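Local coordinates for hypothetical protein (Staphylococcus aureus subsp. aureus, PDB 1QYI) that is of unknown function but probably acts as a hydrolase of the haloacid dehalogenase (HAD) superfamily, with a large helical insertion beside its Rossmann-like core, at residues A[63-68]-A[131-136]. Numbering follows the deposited sequence.
Sequences DKILNK and QLPLQF
Leu-134 and Ile-65 carry this contact, a worked example of how a helix and a loop that leads into a short, weakly bonded helix can be joined by branched aliphatic side chains with little help from polar groups. The branched end of Leu-134 reaches over the first turn of helix 64-71 and touches its backbone as well as its side chains: CD1 of Leu-134 lies 4.1 Å from the CA of Ile-65 and the same distance from the carbonyl O of Lys-64. That oxygen already accepts a helical bond from the N of Lys-68, so the methyl meets a carbonyl engaged within the helix. CD2 of Leu-134 comes to 4.3 Å from the CB of Lys-64, and its CD1 also lies 4.3 Å from the CG of Lys-68. Leu-134 is thus received between lysines one turn apart, which lend their aliphatic stems. With CG trans to the backbone N (chi1 -177°), the two methyls of Leu-134 lie alongside this turn, CD1 over its backbone and CD2 beside Lys-64.

Both segments belong to the mainly helical region between strand 3-6 and strand 233-237 of the parallel sheet, a location consistent with the cap inserted after the first core strand in many HAD-type hydrolases.

Ile-65 meets the partner segment with its longer branch. Its CG1 sits 3.8 Å from the CB of Leu-134, and its terminal CD1 continues to the pyrrolidine ring of Pro-133, where it approaches CG at 3.5 Å. This reach follows from an extended chain, chi2 177°, which carries the methyl beyond the leucine. Ile-65 also packs on Phe-60 of helix 49-60, whereas Pro-133 rests against His-88 of helix 77-93; the isoleucine-proline pair therefore joins contacts to these two helices at the buried side of the contact, with Lys-64 bordering its solvent-exposed side.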
# COMPACT_ATOMS: atom_id res chain seq x y z
N ASP A 63 12.59 -3.93 10.14
CA ASP A 63 11.83 -2.81 9.59
C ASP A 63 12.58 -1.49 9.60
O ASP A 63 12.01 -0.43 9.29
CB ASP A 63 10.51 -2.68 10.32
CG ASP A 63 9.48 -3.68 9.84
OD1 ASP A 63 9.89 -4.70 9.23
OD2 ASP A 63 8.28 -3.46 10.08
N LYS A 64 13.87 -1.54 9.94
CA LYS A 64 14.69 -0.34 9.95
C LYS A 64 14.76 0.24 8.54
O LYS A 64 14.59 1.44 8.36
CB LYS A 64 16.09 -0.68 10.50
CG LYS A 64 16.10 -0.89 12.03
CD LYS A 64 17.50 -1.05 12.64
CE LYS A 64 18.21 -2.32 12.17
NZ LYS A 64 19.50 -2.54 12.89
N ILE A 65 14.98 -0.62 7.54
CA ILE A 65 15.06 -0.24 6.13
C ILE A 65 13.68 0.28 5.70
O ILE A 65 13.56 1.28 4.99
CB ILE A 65 15.42 -1.45 5.22
CG1 ILE A 65 16.77 -2.05 5.63
CG2 ILE A 65 15.52 -1.02 3.76
CD1 ILE A 65 17.15 -3.29 4.84
N LEU A 66 12.65 -0.43 6.15
CA LEU A 66 11.27 -0.10 5.83
C LEU A 66 10.82 1.26 6.37
O LEU A 66 10.03 1.95 5.72
CB LEU A 66 10.36 -1.21 6.36
CG LEU A 66 8.84 -1.05 6.29
CD1 LEU A 66 8.39 -0.64 4.89
CD2 LEU A 66 8.20 -2.36 6.70
N ASN A 67 11.32 1.63 7.54
CA ASN A 67 10.97 2.91 8.15
C ASN A 67 11.81 4.07 7.62
O ASN A 67 11.37 5.22 7.64
CB ASN A 67 11.11 2.84 9.67
CG ASN A 67 10.07 1.94 10.30
OD1 ASN A 67 8.87 2.08 10.06
ND2 ASN A 67 10.53 0.99 11.12
N LYS A 68 13.01 3.76 7.15
CA LYS A 68 13.90 4.78 6.60
C LYS A 68 13.32 5.29 5.28
O LYS A 68 13.33 6.48 5.01
CB LYS A 68 15.31 4.21 6.36
CG LYS A 68 16.47 5.21 6.57
CD LYS A 68 16.25 6.55 5.87
CE LYS A 68 17.48 7.47 5.98
NZ LYS A 68 17.88 7.77 7.38
N GLN A 131 22.18 -5.60 5.06
CA GLN A 131 22.28 -4.32 5.73
C GLN A 131 22.67 -3.25 4.70
O GLN A 131 22.49 -2.04 4.92
CB GLN A 131 23.34 -4.40 6.83
CG GLN A 131 23.24 -3.32 7.90
CD GLN A 131 22.34 -3.70 9.07
OE1 GLN A 131 21.11 -3.74 8.96
NE2 GLN A 131 22.96 -4.01 10.20
N LEU A 132 23.17 -3.70 3.55
CA LEU A 132 23.60 -2.80 2.48
C LEU A 132 22.59 -1.71 2.11
O LEU A 132 22.93 -0.53 2.08
CB LEU A 132 23.96 -3.61 1.23
CG LEU A 132 24.58 -2.79 0.10
CD1 LEU A 132 25.88 -2.17 0.59
CD2 LEU A 132 24.83 -3.67 -1.11
N PRO A 133 21.33 -2.09 1.81
CA PRO A 133 20.33 -1.07 1.45
C PRO A 133 20.21 0.04 2.49
O PRO A 133 20.08 1.21 2.14
CB PRO A 133 19.05 -1.89 1.27
CG PRO A 133 19.27 -3.10 2.12
CD PRO A 133 20.71 -3.43 1.89
N LEU A 134 20.27 -0.34 3.76
CA LEU A 134 20.17 0.63 4.85
C LEU A 134 21.41 1.52 4.88
O LEU A 134 21.33 2.71 5.18
CB LEU A 134 20.03 -0.10 6.18
CG LEU A 134 19.85 0.78 7.41
CD1 LEU A 134 18.52 1.51 7.31
CD2 LEU A 134 19.89 -0.07 8.66
N GLN A 135 22.56 0.93 4.57
CA GLN A 135 23.82 1.66 4.56
C GLN A 135 23.95 2.37 3.21
O GLN A 135 25.00 2.93 2.88
CB GLN A 135 24.98 0.70 4.77
CG GLN A 135 24.88 -0.08 6.08
CD GLN A 135 25.95 -1.15 6.18
OE1 GLN A 135 26.15 -1.73 7.25
NE2 GLN A 135 26.62 -1.43 5.07
N PHE A 136 22.88 2.32 2.43
CA PHE A 136 22.84 2.97 1.14
C PHE A 136 22.12 4.31 1.31
O PHE A 136 22.55 5.33 0.76
CB PHE A 136 22.08 2.09 0.14
CG PHE A 136 21.54 2.85 -1.04
CD1 PHE A 136 22.40 3.37 -2.01
CD2 PHE A 136 20.17 3.06 -1.18
CE1 PHE A 136 21.89 4.10 -3.09
CE2 PHE A 136 19.66 3.79 -2.25
CZ PHE A 136 20.52 4.31 -3.20